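Local coordinates for Slr1438 protein (Synechocystis sp., PDB 3K25), which is of unknown function but may bind carbohydrate and act as an isomerase of the aldose 1-epimerase type, at residues V241-A246 with Y250-P255; P165-R170 with L227-S232; I175-P180 with L199-P204; L161-Y166 with E235-L240. All coordinates share one frame; numbering follows the deposited sequence.

Contact 1: residues V241-A246 with Y250-P255; sequences VLWTVA and YLCLEP
V241-V245 runs antiparallel to Y250-P255, the strand axes 4.7 Å apart at 161°, with V241–E254 and W243–C252 as hydrogen-bonded pairs. This is a beta hairpin, closed by a short loop, in one sheet of the aldose epimerase fold. V241 N gives to E254 O at 2.8 Å, and E254 N returns the bond to V241 O; at the second pair, C252 N to W243 O is straighter (172°) than W243 N to C252 O (150°).

On one face L242 leans its CD2 on L251 CD1 and reaches L253 CD1. The other face carries V241, W243, C252 and E254. E254 sets its carboxylate against the valine, CD 3.7 Å from V241 CG1, while OE1 faces W243 CB; OE2 is held by W256 NE1. Cutting E254 back to an alanine would probably leave W256 NE1 without its acceptor and take away the cover over V241 CG1. Within the hairpin the W243 indole meets C252 and Y250. C252 SG approaches it obliquely, 3.6 Å from W243 CD1, and Y250 brings its CE2 over one indole face, 3.7 Å from that same W243 CD1.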
loop_
_atom_site.group_PDB
_atom_site.type_symbol
_atom_site.label_atom_id
_atom_site.label_comp_id
_atom_site.label_asym_id
_atom_site.label_seq_id
_atom_site.Cartn_x
_atom_site.Cartn_y
_atom_site.Cartn_z
ATOM N N VAL A 241 -6.553 -7.329 2.908
ATOM C CA VAL A 241 -6.012 -8.296 1.961
ATOM C C VAL A 241 -4.714 -8.928 2.473
ATOM O O VAL A 241 -3.890 -8.261 3.105
ATOM C CB VAL A 241 -5.745 -7.625 0.581
ATOM C CG1 VAL A 241 -4.968 -8.576 -0.329
ATOM C CG2 VAL A 241 -7.068 -7.225 -0.076
ATOM N N LEU A 242 -4.540 -10.221 2.207
ATOM C CA LEU A 242 -3.330 -10.919 2.631
ATOM C C LEU A 242 -2.680 -11.617 1.436
ATOM O O LEU A 242 -3.279 -12.490 0.828
ATOM C CB LEU A 242 -3.666 -11.917 3.730
ATOM C CG LEU A 242 -2.420 -12.504 4.382
ATOM C CD1 LEU A 242 -2.660 -12.697 5.872
ATOM C CD2 LEU A 242 -2.052 -13.808 3.682
ATOM N N TRP A 243 -1.453 -11.212 1.110
ATOM C CA TRP A 243 -0.691 -11.734 -0.032
ATOM C C TRP A 243 0.605 -12.384 0.446
ATOM O O TRP A 243 1.297 -11.853 1.316
ATOM C CB TRP A 243 -0.380 -10.563 -0.974
ATOM C CG TRP A 243 0.529 -10.799 -2.191
ATOM C CD1 TRP A 243 1.469 -9.916 -2.697
ATOM C CD2 TRP A 243 0.483 -11.886 -3.117
ATOM N NE1 TRP A 243 1.990 -10.388 -3.876
ATOM C CE2 TRP A 243 1.405 -11.594 -4.159
ATOM C CE3 TRP A 243 -0.250 -13.074 -3.178
ATOM C CZ2 TRP A 243 1.606 -12.448 -5.239
ATOM C CZ3 TRP A 243 -0.049 -13.921 -4.256
ATOM C CH2 TRP A 243 0.873 -13.602 -5.273
ATOM N N THR A 244 0.933 -13.537 -0.121
ATOM C CA THR A 244 2.156 -14.238 0.246
ATOM C C THR A 244 2.380 -15.424 -0.680
ATOM O O THR A 244 1.426 -16.060 -1.125
ATOM C CB THR A 244 2.107 -14.730 1.713
ATOM O OG1 THR A 244 3.284 -15.495 2.000
ATOM C CG2 THR A 244 0.879 -15.585 1.953
ATOM N N VAL A 245 3.641 -15.705 -0.989
ATOM C CA VAL A 245 3.966 -16.821 -1.871
ATOM C C VAL A 245 5.168 -17.618 -1.380
ATOM O O VAL A 245 6.077 -17.082 -0.730
ATOM C CB VAL A 245 4.269 -16.347 -3.320
ATOM C CG1 VAL A 245 3.127 -15.492 -3.843
ATOM C CG2 VAL A 245 5.581 -15.588 -3.359
ATOM N N ALA A 246 5.159 -18.909 -1.698
ATOM C CA ALA A 246 6.241 -19.803 -1.317
ATOM C C ALA A 246 7.562 -19.243 -1.846
ATOM O O ALA A 246 7.654 -18.856 -3.014
ATOM C CB ALA A 246 5.987 -21.198 -1.894
ATOM N N TYR A 250 8.027 -12.456 2.433
ATOM C CA TYR A 250 7.193 -11.316 2.790
ATOM C C TYR A 250 5.742 -11.717 3.022
ATOM O O TYR A 250 5.245 -12.686 2.442
ATOM C CB TYR A 250 7.246 -10.236 1.698
ATOM C CG TYR A 250 6.630 -10.614 0.358
ATOM C CD1 TYR A 250 7.434 -10.943 -0.733
ATOM C CD2 TYR A 250 5.244 -10.592 0.174
ATOM C CE1 TYR A 250 6.875 -11.233 -1.979
ATOM C CE2 TYR A 250 4.673 -10.883 -1.069
ATOM C CZ TYR A 250 5.496 -11.198 -2.142
ATOM O OH TYR A 250 4.946 -11.438 -3.381
ATOM N N LEU A 251 5.066 -10.963 3.875
ATOM C CA LEU A 251 3.664 -11.214 4.164
ATOM C C LEU A 251 2.942 -9.875 4.079
ATOM O O LEU A 251 3.223 -8.959 4.847
ATOM C CB LEU A 251 3.497 -11.810 5.564
ATOM C CG LEU A 251 2.064 -12.087 6.024
ATOM C CD1 LEU A 251 1.402 -13.071 5.085
ATOM C CD2 LEU A 251 2.079 -12.631 7.437
ATOM N N CYS A 252 2.023 -9.759 3.131
ATOM C CA CYS A 252 1.271 -8.524 2.955
ATOM C C CYS A 252 -0.042 -8.543 3.748
ATOM O O CYS A 252 -0.863 -9.440 3.598
ATOM C CB CYS A 252 0.968 -8.293 1.462
ATOM S SG CYS A 252 2.415 -8.194 0.331
ATOM N N LEU A 253 -0.214 -7.559 4.615
ATOM C CA LEU A 253 -1.428 -7.411 5.406
ATOM C C LEU A 253 -1.851 -6.027 4.934
ATOM O O LEU A 253 -1.434 -5.019 5.497
ATOM C CB LEU A 253 -1.091 -7.403 6.896
ATOM C CG LEU A 253 -2.280 -7.607 7.832
ATOM C CD1 LEU A 253 -3.015 -8.860 7.419
ATOM C CD2 LEU A 253 -1.807 -7.722 9.274
ATOM N N GLU A 254 -2.673 -5.991 3.892
ATOM C CA GLU A 254 -3.064 -4.736 3.267
ATOM C C GLU A 254 -4.459 -4.137 3.480
ATOM O O GLU A 254 -5.484 -4.799 3.284
ATOM C CB GLU A 254 -2.821 -4.855 1.754
ATOM C CG GLU A 254 -1.952 -6.034 1.351
ATOM C CD GLU A 254 -2.066 -6.368 -0.123
ATOM O OE1 GLU A 254 -1.502 -7.403 -0.560
ATOM O OE2 GLU A 254 -2.720 -5.595 -0.851
ATOM N N PRO A 255 -4.505 -2.855 3.870
ATOM C CA PRO A 255 -5.765 -2.145 4.095
ATOM C C PRO A 255 -6.265 -1.532 2.778
ATOM O O PRO A 255 -5.555 -0.755 2.145
ATOM C CB PRO A 255 -5.376 -1.088 5.128
ATOM C CG PRO A 255 -3.976 -0.757 4.736
ATOM C CD PRO A 255 -3.373 -2.112 4.454
#

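Contact 2: residues P165-R170 with L227-S232; sequences PYFFCR and LKIEVS
F167 carries the meeting of P165-R170 with L227-S232: its phenyl ring lies against I229 and V231. Just before it in sequence, Y166 turns to the opposite side of its strand, toward H164 and Y250. F167 then faces the other way. With CG anti to its own carbonyl carbon (chi1 -61°), the phenyl ring is carried out over the strand L227-S232, whose nearest CA, that of I229, is 8.1 Å from F167 CA.

The gamma methyl of I229 does most of the touching. I229 CG2 sits almost exactly above the middle of the F167 ring, 3.7 Å from the centroid and only 12° off the ring normal, a clean CH-pi contact. The end of the isoleucine's other branch, I229 CD1, comes to 3.9 Å from F167 CB. Two sheets of the beta sandwich meet here: strand 157-168 belongs to one, strand 227-233 to the other, and these side chains are part of the apolar layer between them.

Further out on the ring, V231 CG2 approaches F167 CE2 at 4.0 Å, obliquely to the plane. F220 packs on both F167 and I229, and L253 on both F167 and V231, so the ring has further neighbours from each sheet. The F167 backbone is hydrogen-bonded to L251 of strand 250-256, and beyond it C169 goes on to touch the side chains of L251 and I175.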
loop_
_atom_site.group_PDB
_atom_site.type_symbol
_atom_site.label_atom_id
_atom_site.label_comp_id
_atom_site.label_asym_id
_atom_site.label_seq_id
_atom_site.Cartn_x
_atom_site.Cartn_y
_atom_site.Cartn_z
ATOM N N PRO A 165 1.581 -2.887 1.818
ATOM C CA PRO A 165 2.846 -3.169 2.510
ATOM C C PRO A 165 3.342 -4.613 2.432
ATOM O O PRO A 165 2.577 -5.565 2.611
ATOM C CB PRO A 165 2.556 -2.749 3.950
ATOM C CG PRO A 165 1.109 -3.129 4.105
ATOM C CD PRO A 165 0.502 -2.615 2.788
ATOM N N TYR A 166 4.638 -4.754 2.166
ATOM C CA TYR A 166 5.302 -6.054 2.105
ATOM C C TYR A 166 6.128 -6.198 3.383
ATOM O O TYR A 166 7.265 -5.721 3.438
ATOM C CB TYR A 166 6.259 -6.115 0.921
ATOM C CG TYR A 166 5.605 -6.188 -0.430
ATOM C CD1 TYR A 166 5.560 -7.389 -1.130
ATOM C CD2 TYR A 166 5.084 -5.048 -1.034
ATOM C CE1 TYR A 166 5.025 -7.456 -2.399
ATOM C CE2 TYR A 166 4.542 -5.097 -2.308
ATOM C CZ TYR A 166 4.519 -6.306 -2.992
ATOM O OH TYR A 166 4.022 -6.364 -4.277
ATOM N N PHE A 167 5.572 -6.838 4.407
ATOM C CA PHE A 167 6.304 -7.013 5.655
ATOM C C PHE A 167 7.273 -8.183 5.580
ATOM O O PHE A 167 6.935 -9.248 5.040
ATOM C CB PHE A 167 5.329 -7.203 6.795
ATOM C CG PHE A 167 4.420 -6.034 6.986
ATOM C CD1 PHE A 167 4.934 -4.803 7.379
ATOM C CD2 PHE A 167 3.046 -6.157 6.771
ATOM C CE1 PHE A 167 4.106 -3.714 7.558
ATOM C CE2 PHE A 167 2.204 -5.073 6.947
ATOM C CZ PHE A 167 2.732 -3.841 7.344
ATOM N N PHE A 168 8.484 -7.972 6.107
ATOM C CA PHE A 168 9.521 -9.005 6.084
ATOM C C PHE A 168 9.023 -10.201 6.860
ATOM O O PHE A 168 8.465 -10.055 7.942
ATOM C CB PHE A 168 10.826 -8.491 6.703
ATOM C CG PHE A 168 11.992 -9.452 6.563
ATOM C CD1 PHE A 168 12.428 -9.862 5.302
ATOM C CD2 PHE A 168 12.652 -9.941 7.690
ATOM C CE1 PHE A 168 13.507 -10.746 5.165
ATOM C CE2 PHE A 168 13.730 -10.824 7.558
ATOM C CZ PHE A 168 14.155 -11.225 6.292
ATOM N N CYS A 169 9.232 -11.385 6.308
ATOM C CA CYS A 169 8.762 -12.584 6.964
ATOM C C CYS A 169 9.406 -13.825 6.361
ATOM O O CYS A 169 9.033 -14.256 5.269
ATOM C CB CYS A 169 7.248 -12.659 6.811
ATOM S SG CYS A 169 6.479 -13.927 7.809
ATOM N N ARG A 170 10.363 -14.403 7.081
ATOM C CA ARG A 170 11.072 -15.591 6.615
ATOM C C ARG A 170 10.415 -16.861 7.125
ATOM O O ARG A 170 9.931 -17.680 6.346
ATOM C CB ARG A 170 12.525 -15.544 7.085
ATOM C CG ARG A 170 13.404 -16.671 6.573
ATOM C CD ARG A 170 14.810 -16.518 7.130
ATOM N NE ARG A 170 15.412 -15.239 6.748
ATOM C CZ ARG A 170 16.443 -14.674 7.374
ATOM N NH1 ARG A 170 16.995 -15.271 8.425
ATOM N NH2 ARG A 170 16.924 -13.510 6.950
ATOM N N LEU A 227 8.768 -10.478 17.401
ATOM C CA LEU A 227 8.144 -9.161 17.294
ATOM C C LEU A 227 6.831 -9.224 16.530
ATOM O O LEU A 227 6.615 -10.134 15.731
ATOM C CB LEU A 227 9.085 -8.182 16.585
ATOM C CG LEU A 227 9.146 -8.171 15.057
ATOM C CD1 LEU A 227 10.251 -7.230 14.617
ATOM C CD2 LEU A 227 9.405 -9.566 14.531
ATOM N N LYS A 228 5.954 -8.259 16.777
ATOM C CA LYS A 228 4.682 -8.227 16.073
ATOM C C LYS A 228 4.535 -6.959 15.246
ATOM O O LYS A 228 5.032 -5.888 15.613
ATOM C CB LYS A 228 3.495 -8.357 17.043
ATOM C CG LYS A 228 3.081 -7.083 17.767
ATOM C CD LYS A 228 1.768 -7.306 18.508
ATOM C CE LYS A 228 1.362 -6.093 19.352
ATOM N NZ LYS A 228 0.162 -6.356 20.213
ATOM N N ILE A 229 3.846 -7.103 14.123
ATOM C CA ILE A 229 3.597 -6.008 13.204
ATOM C C ILE A 229 2.094 -5.785 13.145
ATOM O O ILE A 229 1.353 -6.660 12.695
ATOM C CB ILE A 229 4.119 -6.362 11.808
ATOM C CG1 ILE A 229 5.642 -6.463 11.850
ATOM C CG2 ILE A 229 3.653 -5.340 10.802
ATOM C CD1 ILE A 229 6.277 -6.811 10.517
ATOM N N GLU A 230 1.648 -4.619 13.603
ATOM C CA GLU A 230 0.223 -4.290 13.613
ATOM C C GLU A 230 -0.195 -3.194 12.633
ATOM O O GLU A 230 0.441 -2.141 12.543
ATOM C CB GLU A 230 -0.214 -3.870 15.016
ATOM C CG GLU A 230 -1.635 -3.323 15.067
ATOM C CD GLU A 230 -1.882 -2.464 16.291
ATOM O OE1 GLU A 230 -1.096 -1.511 16.515
ATOM O OE2 GLU A 230 -2.863 -2.737 17.019
ATOM N N VAL A 231 -1.297 -3.447 11.932
ATOM C CA VAL A 231 -1.842 -2.510 10.961
ATOM C C VAL A 231 -3.155 -1.902 11.456
ATOM O O VAL A 231 -4.129 -2.623 11.688
ATOM C CB VAL A 231 -2.122 -3.213 9.618
ATOM C CG1 VAL A 231 -2.548 -2.196 8.588
ATOM C CG2 VAL A 231 -0.887 -3.965 9.152
ATOM N N SER A 232 -3.185 -0.586 11.625
ATOM C CA SER A 232 -4.404 0.077 12.068
ATOM C C SER A 232 -4.810 1.054 10.966
ATOM O O SER A 232 -3.984 1.406 10.124
ATOM C CB SER A 232 -4.170 0.798 13.396
ATOM O OG SER A 232 -3.146 1.765 13.288
#

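Contact 3: residues I175-P180 with L199-P204; sequences ITLAIP and LNLTSP
A type I beta turn, N200 to S203, presents L201 to I175 and L177 of the short edge strand 176-178 and the residue before it. In this beta-sandwich fold the strand closes one side of a large antiparallel sheet, and the turn belongs to the loop that leads into strand 205-210 of the other sheet, so the contact fastens the rim of one sheet to a connection of its neighbour. The turn is closed by S203 N to N200 O at 3.2 Å.

Only one branch of L201 does the touching. Its CG stands anti to the carbonyl carbon and CD1 continues away from the backbone (chi2 168°), which extends that methyl across the 7.7 Å separating the CA atoms of L201 and I175. The two side chains cross at about a right angle: L201 CD1 lies 3.4 Å from I175 CG2 and 3.6 Å from I175 CB. I175 thus offers its branch point and gamma methyl, while its ethyl arm leads off to C169. L177 meets L201 differently, tip to tip.

All of this is apolar, and only L201 of the three is fully buried. L206, L242 and L251 also pack on it, while L177 also rests on L242 and on F220 of the neighbouring strand. The backbone of T176 is bonded to I221 in that same strand, keeping the edge strand in its sheet. The methyl-to-methyl approach of L177 CD1 and L201 CD1 is 4.1 Å.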
loop_
_atom_site.group_PDB
_atom_site.type_symbol
_atom_site.label_atom_id
_atom_site.label_comp_id
_atom_site.label_asym_id
_atom_site.label_seq_id
_atom_site.Cartn_x
_atom_site.Cartn_y
_atom_site.Cartn_z
ATOM N N ILE A 175 4.255 -17.886 12.401
ATOM C CA ILE A 175 3.466 -16.659 12.358
ATOM C C ILE A 175 2.099 -16.766 13.037
ATOM O O ILE A 175 1.281 -17.622 12.695
ATOM C CB ILE A 175 3.246 -16.185 10.891
ATOM C CG1 ILE A 175 4.591 -15.884 10.231
ATOM C CG2 ILE A 175 2.377 -14.929 10.863
ATOM C CD1 ILE A 175 5.394 -14.788 10.928
ATOM N N THR A 176 1.869 -15.881 14.000
ATOM C CA THR A 176 0.600 -15.813 14.716
ATOM C C THR A 176 -0.217 -14.712 14.028
ATOM O O THR A 176 0.267 -13.589 13.879
ATOM C CB THR A 176 0.818 -15.424 16.197
ATOM O OG1 THR A 176 1.485 -16.491 16.881
ATOM C CG2 THR A 176 -0.505 -15.133 16.879
ATOM N N LEU A 177 -1.436 -15.033 13.596
ATOM C CA LEU A 177 -2.290 -14.051 12.926
ATOM C C LEU A 177 -3.427 -13.512 13.795
ATOM O O LEU A 177 -3.822 -14.118 14.789
ATOM C CB LEU A 177 -2.880 -14.631 11.635
ATOM C CG LEU A 177 -1.956 -14.637 10.414
ATOM C CD1 LEU A 177 -2.744 -15.044 9.165
ATOM C CD2 LEU A 177 -1.356 -13.247 10.231
ATOM N N ALA A 178 -3.953 -12.360 13.397
ATOM C CA ALA A 178 -5.031 -11.718 14.123
ATOM C C ALA A 178 -5.789 -10.807 13.171
ATOM O O ALA A 178 -5.637 -9.582 13.196
ATOM C CB ALA A 178 -4.473 -10.919 15.295
ATOM N N ILE A 179 -6.598 -11.431 12.326
ATOM C CA ILE A 179 -7.416 -10.727 11.352
ATOM C C ILE A 179 -8.857 -10.759 11.871
ATOM O O ILE A 179 -9.386 -11.823 12.171
ATOM C CB ILE A 179 -7.322 -11.432 10.002
ATOM C CG1 ILE A 179 -5.841 -11.583 9.625
ATOM C CG2 ILE A 179 -8.110 -10.662 8.954
ATOM C CD1 ILE A 179 -5.579 -12.498 8.431
ATOM N N PRO A 180 -9.504 -9.586 11.986
ATOM C CA PRO A 180 -10.884 -9.441 12.476
ATOM C C PRO A 180 -11.980 -9.742 11.463
ATOM O O PRO A 180 -12.742 -8.861 11.065
ATOM C CB PRO A 180 -10.921 -7.998 12.946
ATOM C CG PRO A 180 -10.082 -7.320 11.892
ATOM C CD PRO A 180 -8.906 -8.268 11.701
ATOM N N LEU A 199 -3.969 -19.800 9.740
ATOM C CA LEU A 199 -3.850 -20.240 8.361
ATOM C C LEU A 199 -2.422 -20.664 8.069
ATOM O O LEU A 199 -1.493 -20.230 8.750
ATOM C CB LEU A 199 -4.237 -19.094 7.426
ATOM C CG LEU A 199 -5.100 -19.441 6.216
ATOM C CD1 LEU A 199 -5.294 -18.184 5.375
ATOM C CD2 LEU A 199 -4.450 -20.560 5.401
ATOM N N ASN A 200 -2.249 -21.511 7.055
ATOM C CA ASN A 200 -0.919 -21.975 6.670
ATOM C C ASN A 200 -0.293 -20.996 5.682
ATOM O O ASN A 200 -0.554 -21.062 4.475
ATOM C CB ASN A 200 -0.987 -23.370 6.038
ATOM C CG ASN A 200 0.387 -23.904 5.659
ATOM O OD1 ASN A 200 1.284 -23.992 6.498
ATOM N ND2 ASN A 200 0.556 -24.260 4.391
ATOM N N LEU A 201 0.528 -20.090 6.206
ATOM C CA LEU A 201 1.201 -19.083 5.394
ATOM C C LEU A 201 2.392 -19.691 4.665
ATOM O O LEU A 201 3.134 -18.997 3.971
ATOM C CB LEU A 201 1.649 -17.918 6.279
ATOM C CG LEU A 201 0.501 -17.185 6.990
ATOM C CD1 LEU A 201 1.051 -16.251 8.049
ATOM C CD2 LEU A 201 -0.327 -16.421 5.970
ATOM N N THR A 202 2.564 -20.996 4.829
ATOM C CA THR A 202 3.644 -21.718 4.176
ATOM C C THR A 202 3.134 -22.254 2.832
ATOM O O THR A 202 3.912 -22.711 1.993
ATOM C CB THR A 202 4.146 -22.896 5.070
ATOM O OG1 THR A 202 4.808 -22.372 6.233
ATOM C CG2 THR A 202 5.113 -23.786 4.304
ATOM N N SER A 203 1.820 -22.181 2.631
ATOM C CA SER A 203 1.199 -22.646 1.392
ATOM C C SER A 203 1.873 -22.019 0.175
ATOM O O SER A 203 2.487 -20.962 0.279
ATOM C CB SER A 203 -0.291 -22.293 1.382
ATOM O OG SER A 203 -0.822 -22.390 0.069
ATOM N N PRO A 204 1.760 -22.663 -0.999
ATOM C CA PRO A 204 2.372 -22.145 -2.225
ATOM C C PRO A 204 2.000 -20.696 -2.513
ATOM O O PRO A 204 2.842 -19.904 -2.940
ATOM C CB PRO A 204 1.851 -23.100 -3.292
ATOM C CG PRO A 204 1.761 -24.386 -2.552
ATOM C CD PRO A 204 1.110 -23.960 -1.257
#

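Contact 4: residues L161-Y166 with E235-L240; sequences LGFHPY and ELYQTL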
loop_
_atom_site.group_PDB
_atom_site.type_symbol
_atom_site.label_atom_id
_atom_site.label_comp_id
_atom_site.label_asym_id
_atom_site.label_seq_id
_atom_site.Cartn_x
_atom_site.Cartn_y
_atom_site.Cartn_z
ATOM N N LEU A 161 -8.793 3.386 -2.547
ATOM C CA LEU A 161 -7.431 3.669 -2.138
ATOM C C LEU A 161 -6.916 2.513 -1.292
ATOM O O LEU A 161 -7.620 2.013 -0.414
ATOM C CB LEU A 161 -7.368 4.980 -1.338
ATOM C CG LEU A 161 -5.976 5.311 -0.778
ATOM C CD1 LEU A 161 -4.931 5.237 -1.903
ATOM C CD2 LEU A 161 -5.981 6.680 -0.131
ATOM N N GLY A 162 -5.688 2.084 -1.560
ATOM C CA GLY A 162 -5.130 0.992 -0.788
ATOM C C GLY A 162 -3.627 1.054 -0.600
ATOM O O GLY A 162 -2.900 1.677 -1.381
ATOM N N PHE A 163 -3.153 0.411 0.458
ATOM C CA PHE A 163 -1.726 0.366 0.744
ATOM C C PHE A 163 -1.381 -1.107 0.715
ATOM O O PHE A 163 -2.095 -1.937 1.289
ATOM C CB PHE A 163 -1.426 1.018 2.097
ATOM C CG PHE A 163 -1.588 2.524 2.082
ATOM C CD1 PHE A 163 -0.514 3.350 1.767
ATOM C CD2 PHE A 163 -2.829 3.109 2.325
ATOM C CE1 PHE A 163 -0.672 4.742 1.693
ATOM C CE2 PHE A 163 -3.003 4.493 2.254
ATOM C CZ PHE A 163 -1.921 5.312 1.936
ATOM N N HIS A 164 -0.287 -1.420 0.033
ATOM C CA HIS A 164 0.144 -2.789 -0.181
ATOM C C HIS A 164 1.483 -3.107 0.500
ATOM O O HIS A 164 2.424 -3.578 -0.148
ATOM C CB HIS A 164 0.227 -2.969 -1.705
ATOM C CG HIS A 164 0.447 -4.373 -2.159
ATOM N ND1 HIS A 164 -0.192 -4.893 -3.263
ATOM C CD2 HIS A 164 1.288 -5.339 -1.720
ATOM C CE1 HIS A 164 0.249 -6.119 -3.488
ATOM N NE2 HIS A 164 1.148 -6.413 -2.565
ATOM N N PRO A 165 1.581 -2.887 1.818
ATOM C CA PRO A 165 2.846 -3.169 2.510
ATOM C C PRO A 165 3.342 -4.613 2.432
ATOM O O PRO A 165 2.577 -5.565 2.611
ATOM C CB PRO A 165 2.556 -2.749 3.950
ATOM C CG PRO A 165 1.109 -3.129 4.105
ATOM C CD PRO A 165 0.502 -2.615 2.788
ATOM N N TYR A 166 4.638 -4.754 2.166
ATOM C CA TYR A 166 5.302 -6.054 2.105
ATOM C C TYR A 166 6.128 -6.198 3.383
ATOM O O TYR A 166 7.265 -5.721 3.438
ATOM C CB TYR A 166 6.259 -6.115 0.921
ATOM C CG TYR A 166 5.605 -6.188 -0.430
ATOM C CD1 TYR A 166 5.560 -7.389 -1.130
ATOM C CD2 TYR A 166 5.084 -5.048 -1.034
ATOM C CE1 TYR A 166 5.025 -7.456 -2.399
ATOM C CE2 TYR A 166 4.542 -5.097 -2.308
ATOM C CZ TYR A 166 4.519 -6.306 -2.992
ATOM O OH TYR A 166 4.022 -6.364 -4.277
ATOM N N GLU A 235 -11.550 4.885 9.205
ATOM C CA GLU A 235 -12.728 4.233 8.642
ATOM C C GLU A 235 -12.899 4.146 7.127
ATOM O O GLU A 235 -13.839 3.510 6.654
ATOM C CB GLU A 235 -13.998 4.815 9.263
ATOM C CG GLU A 235 -14.229 6.284 9.020
ATOM C CD GLU A 235 -15.373 6.819 9.872
ATOM O OE1 GLU A 235 -15.654 8.038 9.805
ATOM O OE2 GLU A 235 -15.992 6.017 10.613
ATOM N N LEU A 236 -12.011 4.770 6.363
ATOM C CA LEU A 236 -12.099 4.699 4.906
ATOM C C LEU A 236 -11.790 3.260 4.465
ATOM O O LEU A 236 -12.235 2.810 3.408
ATOM C CB LEU A 236 -11.088 5.654 4.257
ATOM C CG LEU A 236 -10.889 5.522 2.736
ATOM C CD1 LEU A 236 -12.120 6.065 2.020
ATOM C CD2 LEU A 236 -9.622 6.259 2.271
ATOM N N TYR A 237 -11.039 2.536 5.293
ATOM C CA TYR A 237 -10.651 1.180 4.950
ATOM C C TYR A 237 -11.547 0.117 5.551
ATOM O O TYR A 237 -11.595 -0.054 6.772
ATOM C CB TYR A 237 -9.200 0.961 5.358
ATOM C CG TYR A 237 -8.314 2.020 4.767
ATOM C CD1 TYR A 237 -8.046 3.203 5.466
ATOM C CD2 TYR A 237 -7.814 1.888 3.463
ATOM C CE1 TYR A 237 -7.301 4.237 4.873
ATOM C CE2 TYR A 237 -7.075 2.913 2.864
ATOM C CZ TYR A 237 -6.824 4.083 3.570
ATOM O OH TYR A 237 -6.119 5.107 2.970
ATOM N N GLN A 238 -12.233 -0.618 4.676
ATOM C CA GLN A 238 -13.171 -1.651 5.100
ATOM C C GLN A 238 -12.773 -3.063 4.713
ATOM O O GLN A 238 -13.422 -4.024 5.124
ATOM C CB GLN A 238 -14.541 -1.321 4.524
ATOM C CG GLN A 238 -14.930 0.123 4.797
ATOM C CD GLN A 238 -16.009 0.621 3.871
ATOM O OE1 GLN A 238 -17.174 0.261 4.011
ATOM N NE2 GLN A 238 -15.622 1.451 2.902
ATOM N N THR A 239 -11.700 -3.184 3.934
ATOM C CA THR A 239 -11.219 -4.490 3.487
ATOM C C THR A 239 -9.759 -4.773 3.837
ATOM O O THR A 239 -8.908 -3.882 3.802
ATOM C CB THR A 239 -11.397 -4.654 1.966
ATOM O OG1 THR A 239 -12.769 -4.965 1.676
ATOM C CG2 THR A 239 -10.504 -5.769 1.439
ATOM N N LEU A 240 -9.481 -6.032 4.158
ATOM C CA LEU A 240 -8.141 -6.452 4.512
ATOM C C LEU A 240 -7.692 -7.554 3.564
ATOM O O LEU A 240 -8.367 -8.580 3.422
ATOM C CB LEU A 240 -8.133 -6.955 5.946
ATOM C CG LEU A 240 -7.053 -6.427 6.889
ATOM C CD1 LEU A 240 -6.511 -5.060 6.454
ATOM C CD2 LEU A 240 -7.690 -6.345 8.280
#
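The hydroxyl of Y237 is set among hydrocarbon, in the plane of the F163 ring at its edge, with OH 3.3 Å from F163 CE2 and 3.5 Å from L161 CD2. The place is the interior of the beta sandwich, where L161 and F163 look from strand 157-168 toward strands 142-151 and 276-287 of the facing sheet. A lone hydroxyl would be ill placed in such surroundings; this one is satisfied by a hydrogen bond to Q147 OE1, from the facing sheet.

Y237 reaches in from the loop ahead of strand 239-245, its CG anti to the carbonyl carbon (chi1 -54°). Its ring also turns an edge to the main chain of the other segment: L161 O lies near the plane of the tyrosine ring, 3.4 Å from Y237 CE2. A phenylalanine here would probably leave Q147 OE1 without its hydroxyl partner and open a gap between F163 CE2 and L161 CD2.

Just after the tyrosine, a classic beta bulge at Q238 and T239, opposite W256, starts the pairing with strand 250-256. That strand also pairs with 157-168, through F163 and P255, so the loop leading into 239-245 meets a strand that flanks the same neighbour. L236 adds an apolar touch, its CD2 4.4 Å from L161 CD2.

Overall arrangement
Contacts 1, 2 and 4 are buried, whereas contact 3 lies farther out, its centre about 19 Å from the chain's centre, and is only partly buried. Contact 1 works within a sheet and is the one bound by backbone hydrogen bonds; the others rest mainly on side chains. Strand 250-256, one side of contact 1, lies between 239-245 and 157-168, the strands that contact 4 draws on. Contacts 2 and 4 both use 157-168, one meeting the second sheet through a phenyl face, the other burying a tyrosine hydroxyl. Contact 3, purely aliphatic, packs against both contact 1 and contact 2.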